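Local structure of uncharacterized protein (Treponema denticola ATCC 35404, 6R9N) at residues A[142-147]-A[166-171]; A[219-224]-A[236-241]; A[34-39]-A[226-231]; A[103-108]-A[124-129]; A[198-201]-A[205-208]. The protein probably senses iron and oxygen for bacterial chemotaxis by stabilising a peroxy species at a diiron site within a metallo-beta-lactamase-type domain. One frame throughout, in Å; residues are numbered along the deposited sequence.

Overall arrangement
Along the chain contact 4 closes first, then contacts 1, 5 and 2; contact 3 joins residues 187 apart in the chain, enclosing contacts 1, 4 and 5 and interleaving with contact 2. Contacts 1, 2 and 3 share the six-stranded sheet, their centres 10 to 13 Å apart. Contacts 1 and 2 supply the iron ligands Asp-167 and Gln-224, with contact 3 beside them, joining this sheet to the seven-stranded one. Contact 5 links helices 185-199 and 203-215, its centre about 9 Å from that of contact 1. Contact 4 lies at the ends of strands 99-103 and 121-124, the latter outermost in the seven-stranded sheet, its centre about 23 Å from those of contacts 2 and 3, where the second subunit packs.

Contact 1 of 5, residues A[142-147]-A[166-171]; sequences IPSHFM and GDIGAA. With FE (Fe (III) ion), chain D; FE (Fe (III) ion), chain C; PER (peroxide ion), chain E; O (oxygen atom), chain F.
Ile-168 drives its CD1 methyl into the bend made by Ser-144 and Met-147, and this is the tight part of the contact. CD1 lies 3.6 Å from Met-147 CE and 3.7 Å from Ser-144 CB, while Ile-168 CG1 comes within 3.6 Å of the Met-147 carbonyl O. The thioether is extended as far as SD and then turns (chi3 61°), which swings CE back onto the isoleucine. Ser-144 presents its CB here; its hydroxyl finds its main polar partner in Trp-209.

The fit slackens one residue earlier. Asp-167 CB stays 4.3 Å from Met-147 O, the nearest that this residue comes to 142-147, while its carboxylate points to the metals. OD1 binds one iron at 2.2 Å and OD2 the other at 2.1 Å, so the aspartate bridges the pair, as the bridging aspartate does in diiron members of the metallo-beta-lactamase superfamily. The oxygen atom and the peroxide also span the two irons. Type II turns shape both sides, Ser-144 to Met-147 and Asp-167 to Ala-170; the second is closed by Ala-170 N to Asp-167 O and places Gly-169 at a positive phi.

Both loops leave strands of the six-stranded sheet, 138-143 and 162-164. Trp-209 of helix 203-215 covers Met-147 and Ile-168, and helix 232-242 adds Phe-237 and Leu-241 against Ile-168.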
# COMPACT_ATOMS: atom_id res chain seq x y z
N ILE A 142 15.67 -6.85 -4.63
CA ILE A 142 15.95 -5.85 -5.66
C ILE A 142 15.16 -4.59 -5.31
O ILE A 142 13.92 -4.64 -5.28
CB ILE A 142 15.58 -6.35 -7.07
CG1 ILE A 142 16.35 -7.63 -7.42
CG2 ILE A 142 15.82 -5.25 -8.11
CD1 ILE A 142 17.88 -7.54 -7.17
N PRO A 143 15.82 -3.47 -5.03
CA PRO A 143 15.09 -2.23 -4.72
C PRO A 143 14.13 -1.86 -5.84
O PRO A 143 14.53 -1.72 -7.00
CB PRO A 143 16.21 -1.19 -4.57
CG PRO A 143 17.44 -1.98 -4.30
CD PRO A 143 17.28 -3.26 -5.04
N SER A 144 12.87 -1.64 -5.49
CA SER A 144 11.84 -1.34 -6.49
C SER A 144 10.91 -0.29 -5.94
O SER A 144 9.69 -0.36 -6.14
CB SER A 144 11.07 -2.60 -6.89
OG SER A 144 11.96 -3.61 -7.33
N HIS A 145 11.47 0.70 -5.26
CA HIS A 145 10.68 1.62 -4.46
C HIS A 145 9.90 2.58 -5.36
O HIS A 145 10.33 2.93 -6.46
CB HIS A 145 11.60 2.37 -3.49
CG HIS A 145 12.43 1.46 -2.64
ND1 HIS A 145 11.88 0.55 -1.77
CD2 HIS A 145 13.77 1.31 -2.54
CE1 HIS A 145 12.84 -0.12 -1.16
NE2 HIS A 145 14.00 0.32 -1.62
N PHE A 146 8.74 2.99 -4.87
CA PHE A 146 7.88 3.95 -5.57
C PHE A 146 7.39 3.42 -6.92
O PHE A 146 7.04 4.21 -7.81
CB PHE A 146 8.58 5.30 -5.74
CG PHE A 146 8.84 5.98 -4.45
CD1 PHE A 146 7.80 6.55 -3.74
CD2 PHE A 146 10.11 6.00 -3.90
CE1 PHE A 146 8.02 7.16 -2.52
CE2 PHE A 146 10.34 6.62 -2.67
CZ PHE A 146 9.30 7.20 -1.99
N MET A 147 7.30 2.09 -7.06
CA MET A 147 6.76 1.49 -8.27
C MET A 147 5.81 0.33 -7.95
O MET A 147 6.02 -0.80 -8.38
CB MET A 147 7.89 0.99 -9.17
CG MET A 147 8.73 2.10 -9.80
SD MET A 147 10.34 1.57 -10.48
CE MET A 147 9.86 0.39 -11.75
N GLY A 166 7.20 -8.23 -8.34
CA GLY A 166 6.12 -7.56 -7.65
C GLY A 166 5.10 -7.01 -8.63
O GLY A 166 4.69 -7.69 -9.57
N ASP A 167 4.67 -5.77 -8.41
CA ASP A 167 3.70 -5.14 -9.31
C ASP A 167 4.33 -4.73 -10.65
O ASP A 167 3.59 -4.33 -11.56
CB ASP A 167 3.07 -3.91 -8.67
CG ASP A 167 2.02 -4.26 -7.64
OD1 ASP A 167 1.48 -5.38 -7.68
OD2 ASP A 167 1.75 -3.40 -6.78
N ILE A 168 5.65 -4.73 -10.76
CA ILE A 168 6.28 -4.29 -12.00
C ILE A 168 6.09 -5.36 -13.07
O ILE A 168 6.36 -6.55 -12.85
CB ILE A 168 7.76 -3.96 -11.74
CG1 ILE A 168 7.85 -2.82 -10.71
CG2 ILE A 168 8.46 -3.54 -13.03
CD1 ILE A 168 9.19 -2.70 -10.02
N GLY A 169 5.57 -4.95 -14.22
CA GLY A 169 5.18 -5.87 -15.26
C GLY A 169 3.78 -6.41 -15.13
O GLY A 169 3.33 -7.14 -16.01
N ALA A 170 3.06 -6.04 -14.07
CA ALA A 170 1.75 -6.62 -13.81
C ALA A 170 0.79 -6.32 -14.95
O ALA A 170 0.75 -5.21 -15.48
CB ALA A 170 1.17 -6.07 -12.50
N ALA A 171 -0.01 -7.32 -15.30
CA ALA A 171 -1.17 -7.14 -16.15
C ALA A 171 -2.41 -7.22 -15.26
O ALA A 171 -2.51 -8.13 -14.43
CB ALA A 171 -1.21 -8.20 -17.26
FE FE D . 0.53 -3.16 -5.09
FE FE C . -0.33 -6.10 -6.68
O1 PER E . -1.35 -4.15 -7.34
O2 PER E . -1.19 -2.86 -6.59
O O F . 0.02 -5.16 -4.85

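Contact 2 of 5, residues A[219-224]-A[236-241]; sequences LMIAPQ and NFLNWL. With FE (Fe (III) ion), chain C.
Ile-221 keeps CG1 beside its backbone N (chi1 -67°) and CD1 fully extended (chi2 177°), which aims the delta methyl from strand 220-222 straight at helix 232-242. This is sheet-to-helix packing in the alpha-beta/beta-alpha sandwich of the metallo-beta-lactamase fold, where an outer helix lies against one of the two central sheets. On the helix side Phe-237 and Leu-238, consecutive residues, receive that methyl.

Leu-238 gives the closer touch: its side chain and that of Ile-221 cross at a slant and meet at their delta methyls, Ile-221 CD1 lying 3.8 Å from Leu-238 CD2 and 4.2 Å from Leu-238 CG. The ring of Phe-237 also points to the sheet, with CG anti to the backbone N (chi1 174°), and its CD2 lies 4.2 Å from Ile-221 CD1, approached obliquely. One methyl group therefore carries the whole direct contact, and no hydrogen bond crosses. The ring is further packed by Tyr-229, the strand neighbour of Ile-221, and by Phe-185 of helix 185-199, while Leu-241, one turn on, turns to helix 203-215.

Beyond the strand the same segment runs on to the metal centre. There the side chain of Gln-224 bends at chi2 and sets its amide oxygen OE1 2.3 Å from the iron that Asp-84, Asp-167 and His-225 also bind.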
# COMPACT_ATOMS: atom_id res chain seq x y z
N LEU A 219 16.69 -13.81 -17.24
CA LEU A 219 16.08 -14.53 -18.34
C LEU A 219 14.56 -14.47 -18.30
O LEU A 219 13.92 -14.64 -19.35
CB LEU A 219 16.54 -15.98 -18.33
CG LEU A 219 18.05 -16.11 -18.56
CD1 LEU A 219 18.55 -17.52 -18.30
CD2 LEU A 219 18.40 -15.67 -19.98
N MET A 220 13.96 -14.21 -17.14
CA MET A 220 12.52 -14.06 -17.01
C MET A 220 12.21 -12.92 -16.05
O MET A 220 12.95 -12.68 -15.10
CB MET A 220 11.81 -15.31 -16.45
CG MET A 220 11.76 -16.52 -17.34
SD MET A 220 10.75 -17.81 -16.56
CE MET A 220 11.24 -19.18 -17.61
N ILE A 221 11.07 -12.28 -16.29
CA ILE A 221 10.48 -11.35 -15.34
C ILE A 221 9.08 -11.87 -15.00
O ILE A 221 8.20 -11.91 -15.87
CB ILE A 221 10.43 -9.91 -15.90
CG1 ILE A 221 11.86 -9.38 -16.06
CG2 ILE A 221 9.59 -9.00 -14.99
CD1 ILE A 221 11.97 -7.98 -16.68
N ALA A 222 8.88 -12.26 -13.74
CA ALA A 222 7.64 -12.88 -13.30
C ALA A 222 6.91 -11.94 -12.36
O ALA A 222 7.30 -11.81 -11.19
CB ALA A 222 7.91 -14.22 -12.61
N PRO A 223 5.83 -11.30 -12.80
CA PRO A 223 5.15 -10.31 -11.97
C PRO A 223 4.13 -10.94 -11.03
O PRO A 223 3.78 -12.12 -11.13
CB PRO A 223 4.47 -9.40 -13.01
CG PRO A 223 4.15 -10.33 -14.16
CD PRO A 223 5.23 -11.43 -14.14
N GLN A 224 3.65 -10.12 -10.11
CA GLN A 224 2.63 -10.52 -9.16
C GLN A 224 1.24 -10.61 -9.79
O GLN A 224 0.32 -11.14 -9.16
CB GLN A 224 2.65 -9.54 -7.98
CG GLN A 224 2.03 -10.04 -6.69
CD GLN A 224 0.95 -9.11 -6.20
OE1 GLN A 224 1.09 -7.87 -6.27
NE2 GLN A 224 -0.15 -9.68 -5.70
N ASN A 236 11.85 -6.61 -24.49
CA ASN A 236 10.72 -5.81 -24.95
C ASN A 236 10.12 -5.02 -23.80
O ASN A 236 9.92 -3.81 -23.89
CB ASN A 236 9.67 -6.71 -25.59
CG ASN A 236 10.01 -7.09 -27.02
OD1 ASN A 236 10.90 -6.50 -27.64
ND2 ASN A 236 9.29 -8.07 -27.55
N PHE A 237 9.87 -5.70 -22.67
CA PHE A 237 9.28 -5.01 -21.53
C PHE A 237 10.20 -3.92 -21.00
O PHE A 237 9.78 -2.77 -20.79
CB PHE A 237 8.94 -6.01 -20.42
CG PHE A 237 8.45 -5.34 -19.18
CD1 PHE A 237 7.16 -4.83 -19.12
CD2 PHE A 237 9.30 -5.13 -18.12
CE1 PHE A 237 6.72 -4.18 -18.00
CE2 PHE A 237 8.86 -4.47 -16.99
CZ PHE A 237 7.57 -3.99 -16.93
N LEU A 238 11.47 -4.26 -20.79
CA LEU A 238 12.42 -3.28 -20.25
C LEU A 238 12.54 -2.06 -21.16
O LEU A 238 12.57 -0.92 -20.67
CB LEU A 238 13.78 -3.93 -20.04
CG LEU A 238 13.80 -5.07 -19.02
CD1 LEU A 238 15.20 -5.63 -18.80
CD2 LEU A 238 13.19 -4.58 -17.73
N ASN A 239 12.60 -2.27 -22.48
CA ASN A 239 12.71 -1.14 -23.39
C ASN A 239 11.48 -0.24 -23.29
O ASN A 239 11.61 0.99 -23.22
CB ASN A 239 12.90 -1.62 -24.83
CG ASN A 239 14.25 -2.27 -25.06
OD1 ASN A 239 15.18 -2.12 -24.26
ND2 ASN A 239 14.36 -3.02 -26.17
N TRP A 240 10.30 -0.85 -23.25
CA TRP A 240 9.06 -0.08 -23.15
C TRP A 240 9.00 0.71 -21.85
O TRP A 240 8.65 1.90 -21.84
CB TRP A 240 7.87 -1.02 -23.28
CG TRP A 240 6.56 -0.40 -22.94
CD1 TRP A 240 5.78 0.38 -23.75
CD2 TRP A 240 5.85 -0.51 -21.70
NE1 TRP A 240 4.63 0.76 -23.09
CE2 TRP A 240 4.65 0.22 -21.82
CE3 TRP A 240 6.12 -1.17 -20.49
CZ2 TRP A 240 3.72 0.31 -20.80
CZ3 TRP A 240 5.20 -1.08 -19.47
CH2 TRP A 240 4.01 -0.34 -19.63
N LEU A 241 9.35 0.07 -20.73
CA LEU A 241 9.23 0.71 -19.42
C LEU A 241 10.18 1.89 -19.28
O LEU A 241 9.80 2.94 -18.75
CB LEU A 241 9.48 -0.31 -18.31
CG LEU A 241 9.27 0.22 -16.89
CD1 LEU A 241 7.85 0.79 -16.72
CD2 LEU A 241 9.56 -0.85 -15.84
FE FE C . -0.33 -6.10 -6.68

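Contact 3 of 5, residues A[34-39]-A[226-231]; sequences QTMQYL and GAIYKD
Met-36 is the first residue of 34-39 to touch 226-231, at Gly-226; two positions before it, Gln-34 O is already hydrogen-bonded to ND1 of the iron ligand His-225, the residue next to that glycine. Met-36 makes its touch by folding. Two bends, at chi2 (-89°) and chi3 (-78°), lay the thioether along Gly-226, with Met-36 CG 3.6 Å from Gly-226 N and Met-36 CE 3.3 Å from Gly-226 O. CE then goes on to Ile-228 CD1, 4.2 Å away. The methionine thus packs on the main chain of Gly-226, whose backbone angles (phi 88°) by themselves call for glycine.

Gln-37 turns to the other side. Tyr-38, where strand 38-42 begins, comes back to the contact. Its ring and Ile-228 arrive from opposite directions: Ile-228 CD1 sits at the ring edge, near the ring plane and 4.2 Å from Tyr-38 CE1, while Ile-228 CG1 is 3.8 Å from Tyr-38 OH.

Strand 38-42 belongs to the seven-stranded sheet and strand 229-230 to the six-stranded one, so the contact joins the two sheets of the metallo-beta-lactamase sandwich. With no hydrogen bond between the segments, it is van der Waals packing, partly of methionine against a peptide and of a phenol oxygen against an isoleucine, and that buried phenol is satisfied by the carbonyl O of Pro-223.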
# COMPACT_ATOMS: atom_id res chain seq x y z
N GLN A 34 -6.49 -10.93 -10.69
CA GLN A 34 -6.00 -12.12 -9.98
C GLN A 34 -4.51 -11.90 -9.72
O GLN A 34 -3.88 -10.97 -10.25
CB GLN A 34 -6.01 -13.48 -10.72
CG GLN A 34 -7.14 -14.50 -10.54
CD GLN A 34 -7.32 -15.30 -11.86
OE1 GLN A 34 -6.51 -15.14 -12.79
NE2 GLN A 34 -8.45 -16.00 -11.99
N THR A 35 -3.95 -12.80 -8.93
CA THR A 35 -2.62 -12.66 -8.39
C THR A 35 -1.82 -13.91 -8.73
O THR A 35 -2.38 -14.99 -8.92
CB THR A 35 -2.66 -12.44 -6.87
OG1 THR A 35 -3.32 -13.56 -6.26
CG2 THR A 35 -3.42 -11.17 -6.53
N MET A 36 -0.50 -13.75 -8.84
CA MET A 36 0.41 -14.86 -9.13
C MET A 36 1.26 -15.14 -7.89
O MET A 36 1.84 -14.22 -7.32
CB MET A 36 1.32 -14.54 -10.31
CG MET A 36 0.58 -14.07 -11.57
SD MET A 36 0.13 -15.49 -12.57
CE MET A 36 1.73 -15.82 -13.34
N GLN A 37 1.32 -16.41 -7.48
CA GLN A 37 2.11 -16.85 -6.34
C GLN A 37 3.26 -17.72 -6.82
O GLN A 37 3.09 -18.52 -7.75
CB GLN A 37 1.28 -17.66 -5.34
CG GLN A 37 0.30 -16.85 -4.53
CD GLN A 37 -0.91 -16.49 -5.36
OE1 GLN A 37 -1.31 -15.32 -5.44
NE2 GLN A 37 -1.49 -17.49 -6.01
N TYR A 38 4.42 -17.59 -6.18
CA TYR A 38 5.59 -18.33 -6.60
C TYR A 38 6.22 -19.08 -5.44
O TYR A 38 6.06 -18.71 -4.27
CB TYR A 38 6.61 -17.41 -7.27
CG TYR A 38 6.07 -16.71 -8.50
CD1 TYR A 38 6.12 -17.32 -9.76
CD2 TYR A 38 5.49 -15.45 -8.40
CE1 TYR A 38 5.63 -16.67 -10.88
CE2 TYR A 38 5.00 -14.79 -9.51
CZ TYR A 38 5.07 -15.40 -10.74
OH TYR A 38 4.57 -14.72 -11.82
N LEU A 39 6.91 -20.17 -5.77
CA LEU A 39 7.59 -21.00 -4.80
C LEU A 39 8.98 -21.31 -5.34
O LEU A 39 9.13 -21.66 -6.51
CB LEU A 39 6.82 -22.29 -4.51
CG LEU A 39 7.48 -23.34 -3.61
CD1 LEU A 39 7.52 -22.85 -2.17
CD2 LEU A 39 6.74 -24.68 -3.70
N GLY A 226 -0.50 -11.49 -13.84
CA GLY A 226 -0.43 -11.68 -15.27
C GLY A 226 0.75 -12.52 -15.70
O GLY A 226 1.57 -12.97 -14.90
N ALA A 227 0.84 -12.71 -17.02
CA ALA A 227 1.77 -13.67 -17.58
C ALA A 227 3.22 -13.19 -17.45
O ALA A 227 3.50 -12.01 -17.25
CB ALA A 227 1.44 -13.95 -19.04
N ILE A 228 4.13 -14.15 -17.59
CA ILE A 228 5.56 -14.00 -17.33
C ILE A 228 6.27 -13.60 -18.62
O ILE A 228 5.96 -14.11 -19.70
CB ILE A 228 6.13 -15.32 -16.77
CG1 ILE A 228 5.56 -15.59 -15.37
CG2 ILE A 228 7.68 -15.31 -16.75
CD1 ILE A 228 5.38 -17.06 -15.04
N TYR A 229 7.25 -12.70 -18.51
CA TYR A 229 8.09 -12.31 -19.64
C TYR A 229 9.33 -13.19 -19.69
O TYR A 229 10.02 -13.35 -18.68
CB TYR A 229 8.51 -10.83 -19.51
CG TYR A 229 7.35 -9.88 -19.26
CD1 TYR A 229 6.84 -9.69 -17.98
CD2 TYR A 229 6.78 -9.18 -20.31
CE1 TYR A 229 5.78 -8.82 -17.76
CE2 TYR A 229 5.72 -8.32 -20.10
CZ TYR A 229 5.22 -8.14 -18.82
OH TYR A 229 4.15 -7.30 -18.61
N LYS A 230 9.59 -13.80 -20.85
CA LYS A 230 10.81 -14.57 -21.01
C LYS A 230 11.43 -14.24 -22.36
O LYS A 230 10.77 -13.73 -23.27
CB LYS A 230 10.58 -16.08 -20.84
CG LYS A 230 9.91 -16.80 -21.99
CD LYS A 230 10.00 -18.32 -21.79
CE LYS A 230 8.99 -19.08 -22.64
NZ LYS A 230 9.17 -18.92 -24.11
N ASP A 231 12.75 -14.46 -22.44
CA ASP A 231 13.56 -14.33 -23.66
C ASP A 231 13.42 -12.91 -24.21
O ASP A 231 13.58 -11.95 -23.44
CB ASP A 231 13.15 -15.43 -24.63
CG ASP A 231 13.40 -16.81 -24.08
OD1 ASP A 231 14.31 -16.97 -23.24
OD2 ASP A 231 12.67 -17.74 -24.49

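Contact 4 of 5, residues A[103-108]-A[124-129]; sequences SSLWVR and IPDKGM
Ser-103 and Ile-124 form a parallel beta bridge at the edge of the seven-stranded sheet, where strand 99-103 gives way to a short, weakly bonded helix, about 104-107, beside the outermost strand 121-124. Across the two segments the bridge is made by Ser-104 N, which donates to Ile-124 O at 3.0 Å; Ile-124 also bonds to the backbone of Ile-102. The Ser-104 N-H runs nearly straight to the oxygen (170°), although the donor stands tilted 30° out of the carbonyl plane.

A water reinforces the join. It accepts from Ser-103 OG at 2.6 Å and donates to Ile-124 O at 2.7 Å and to Asp-126 OD1 at 2.8 Å, so the Ile-124 carbonyl is held by two donors. Ser-103 is also the N-cap of the helix: with OG set anti to its own backbone N, the hydroxyl accepts from Leu-105 N at 3.1 Å while giving its proton to the water. The serine caps the helix, and the water carries the link on to Asp-126 in the type I turn from Pro-125 to Gly-128. Leu-105 meets Asp-126 about at right angles, CD1 lying 3.6 Å from OD1, and its CB sits over the centre of the Trp-106 ring.

The carboxylate has a second, stronger partner, since Asp-126 OD2 forms a salt bridge to Arg-198 NE of the second subunit. Leu-105 O likewise takes a hydrogen bond from Tyr-199 OH of that subunit. Trp-106 extends across the dimer interface, its ring meeting that of His-148 of the second subunit with the planes about 60° apart.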
# COMPACT_ATOMS: atom_id res chain seq x y z
N SER A 103 10.15 -4.93 3.39
CA SER A 103 10.80 -3.64 3.61
C SER A 103 10.68 -3.19 5.06
O SER A 103 9.62 -3.30 5.68
CB SER A 103 10.19 -2.58 2.71
OG SER A 103 10.79 -1.33 3.00
N SER A 104 11.78 -2.66 5.59
CA SER A 104 11.73 -2.05 6.92
C SER A 104 10.69 -0.93 7.01
O SER A 104 10.25 -0.61 8.12
CB SER A 104 13.12 -1.53 7.31
OG SER A 104 13.48 -0.43 6.51
N LEU A 105 10.24 -0.37 5.88
CA LEU A 105 9.18 0.65 5.93
C LEU A 105 7.89 0.11 6.53
O LEU A 105 7.09 0.89 7.06
CB LEU A 105 8.88 1.19 4.53
CG LEU A 105 9.63 2.42 4.02
CD1 LEU A 105 11.09 2.09 3.88
CD2 LEU A 105 9.05 2.91 2.69
N TRP A 106 7.66 -1.20 6.44
CA TRP A 106 6.36 -1.77 6.79
C TRP A 106 6.36 -2.64 8.03
O TRP A 106 5.28 -2.93 8.56
CB TRP A 106 5.82 -2.61 5.61
CG TRP A 106 5.82 -1.84 4.32
CD1 TRP A 106 6.48 -2.17 3.15
CD2 TRP A 106 5.18 -0.60 4.07
NE1 TRP A 106 6.26 -1.20 2.20
CE2 TRP A 106 5.47 -0.23 2.73
CE3 TRP A 106 4.38 0.25 4.85
CZ2 TRP A 106 4.98 0.95 2.17
CZ3 TRP A 106 3.91 1.42 4.28
CH2 TRP A 106 4.22 1.77 2.96
N VAL A 107 7.54 -3.07 8.50
CA VAL A 107 7.60 -3.97 9.65
C VAL A 107 6.86 -3.39 10.84
O VAL A 107 6.08 -4.10 11.51
CB VAL A 107 9.06 -4.28 10.00
CG1 VAL A 107 9.12 -4.99 11.33
CG2 VAL A 107 9.69 -5.14 8.94
N ARG A 108 7.02 -2.09 11.08
CA ARG A 108 6.44 -1.57 12.32
C ARG A 108 4.95 -1.38 12.22
O ARG A 108 4.44 -0.59 13.04
CB ARG A 108 7.14 -0.26 12.69
CG ARG A 108 8.18 -0.38 13.80
CD ARG A 108 8.96 0.90 13.95
NE ARG A 108 8.48 1.68 15.08
NH1 ARG A 108 8.53 3.66 13.93
NH2 ARG A 108 7.85 3.63 16.11
N ILE A 124 13.98 -5.56 5.32
CA ILE A 124 14.90 -5.35 4.21
C ILE A 124 15.29 -3.87 4.21
O ILE A 124 14.39 -3.02 4.17
CB ILE A 124 14.29 -5.76 2.87
CG1 ILE A 124 13.71 -7.17 2.94
CG2 ILE A 124 15.37 -5.70 1.79
CD1 ILE A 124 12.94 -7.57 1.69
N PRO A 125 16.57 -3.53 4.29
CA PRO A 125 16.96 -2.12 4.21
C PRO A 125 16.81 -1.64 2.78
O PRO A 125 16.75 -2.42 1.83
CB PRO A 125 18.43 -2.13 4.65
CG PRO A 125 18.92 -3.50 4.27
CD PRO A 125 17.73 -4.44 4.37
N ASP A 126 16.80 -0.31 2.62
CA ASP A 126 16.37 0.28 1.36
C ASP A 126 17.16 -0.24 0.15
O ASP A 126 16.59 -0.35 -0.94
CB ASP A 126 16.48 1.81 1.45
CG ASP A 126 15.28 2.42 2.15
OD1 ASP A 126 14.27 1.70 2.34
OD2 ASP A 126 15.36 3.60 2.53
N LYS A 127 18.45 -0.55 0.29
CA LYS A 127 19.25 -0.97 -0.86
C LYS A 127 19.28 -2.48 -1.06
O LYS A 127 20.01 -2.97 -1.93
CB LYS A 127 20.68 -0.43 -0.74
CG LYS A 127 20.78 1.07 -0.97
CD LYS A 127 22.17 1.61 -0.75
CE LYS A 127 22.14 3.13 -0.68
NZ LYS A 127 23.25 3.75 -1.43
N GLY A 128 18.51 -3.23 -0.29
CA GLY A 128 18.35 -4.64 -0.51
C GLY A 128 19.30 -5.44 0.36
O GLY A 128 20.08 -4.90 1.15
N MET A 129 19.19 -6.75 0.20
CA MET A 129 20.01 -7.71 0.93
C MET A 129 19.92 -9.03 0.17
O MET A 129 19.07 -9.20 -0.71
CB MET A 129 19.53 -7.87 2.37
CG MET A 129 18.14 -8.51 2.47
SD MET A 129 17.41 -8.56 4.11
CE MET A 129 18.77 -9.17 5.10
O HOH W 1 13.34 -0.95 2.76

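Contact 5 of 5, residues A[198-201]-A[205-208]; sequences RYMA and IVSK
Ile-205 and Ala-201 meet across the tight connection between helices 185-199 and 203-215. Ile-205 starts its side chain toward 198-201, but only the CG2 branch stays there, 4.3 Å from Ala-201 CB, a loose methyl-to-methyl touch. CG2 also packs on Met-147, and CG1 lies against His-145 O; Phe-255 of the second subunit touches the same side chain. The backbone N of Ile-205 bonds Ser-202 OG, from the short link between the helices, and Ala-201 is bonded through its backbone to Phe-146 and Thr-248.

Val-206 gives the closer contact. CG1 lies roughly anti to the backbone N (chi1 153°), which leaves CG2 to approach Met-200 CB at 3.7 Å. Met-200 is the first residue past helix 185-199 to leave helical angles. Its chain bends at chi2 (-72°) and again at chi3, carrying the sulfur away from the valine; Met-200 SD lies 3.4 Å from Met-147 CB, beside the loop leading to the metal ligand His-148.

This is the junction between two consecutive helices, packed near the dimer interface. Every touch between the two segments is carbon against carbon, so the contact is purely apolar van der Waals packing.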
# COMPACT_ATOMS: atom_id res chain seq x y z
N ARG A 198 -0.40 4.79 -14.54
CA ARG A 198 -1.06 5.42 -13.40
C ARG A 198 -0.41 5.08 -12.06
O ARG A 198 -0.39 5.94 -11.17
CB ARG A 198 -2.54 5.04 -13.37
CG ARG A 198 -3.34 5.62 -12.18
CD ARG A 198 -3.41 7.19 -12.17
NE ARG A 198 -4.14 7.65 -10.98
CZ ARG A 198 -3.58 7.82 -9.78
NH1 ARG A 198 -2.27 7.60 -9.62
NH2 ARG A 198 -4.32 8.21 -8.75
N TYR A 199 0.12 3.87 -11.89
CA TYR A 199 0.62 3.43 -10.58
C TYR A 199 2.13 3.60 -10.39
O TYR A 199 2.59 3.74 -9.26
CB TYR A 199 0.28 1.95 -10.34
CG TYR A 199 -1.19 1.60 -10.16
CD1 TYR A 199 -2.09 1.72 -11.21
CD2 TYR A 199 -1.65 1.10 -8.94
CE1 TYR A 199 -3.44 1.37 -11.04
CE2 TYR A 199 -2.98 0.74 -8.76
CZ TYR A 199 -3.87 0.88 -9.82
OH TYR A 199 -5.19 0.51 -9.64
N MET A 200 2.94 3.56 -11.45
CA MET A 200 4.36 3.90 -11.29
C MET A 200 4.55 5.41 -11.11
O MET A 200 3.93 6.21 -11.82
CB MET A 200 5.15 3.42 -12.51
CG MET A 200 4.90 1.95 -12.92
SD MET A 200 5.65 0.78 -11.72
CE MET A 200 4.29 -0.32 -11.38
N ALA A 201 5.45 5.81 -10.19
CA ALA A 201 5.45 7.19 -9.70
C ALA A 201 5.98 8.20 -10.72
O ALA A 201 5.52 9.35 -10.73
CB ALA A 201 6.26 7.33 -8.42
N ILE A 205 12.02 7.37 -11.65
CA ILE A 205 12.24 6.16 -10.87
C ILE A 205 12.23 4.94 -11.78
O ILE A 205 13.05 4.02 -11.64
CB ILE A 205 11.21 6.03 -9.72
CG1 ILE A 205 11.64 4.94 -8.76
CG2 ILE A 205 9.82 5.74 -10.25
CD1 ILE A 205 13.04 5.19 -8.14
N VAL A 206 11.36 4.95 -12.79
CA VAL A 206 11.17 3.78 -13.63
C VAL A 206 12.42 3.51 -14.47
O VAL A 206 12.83 2.35 -14.64
CB VAL A 206 9.93 4.01 -14.51
CG1 VAL A 206 10.06 3.24 -15.73
CG2 VAL A 206 8.66 3.63 -13.76
N SER A 207 13.08 4.56 -14.98
CA SER A 207 14.25 4.35 -15.84
C SER A 207 15.50 3.97 -15.05
O SER A 207 16.35 3.25 -15.59
CB SER A 207 14.53 5.59 -16.68
OG SER A 207 14.81 6.70 -15.85
N LYS A 208 15.63 4.44 -13.80
CA LYS A 208 16.72 3.97 -12.94
C LYS A 208 16.55 2.49 -12.61
O LYS A 208 17.53 1.74 -12.58
CB LYS A 208 16.77 4.80 -11.66
CG LYS A 208 17.96 4.46 -10.75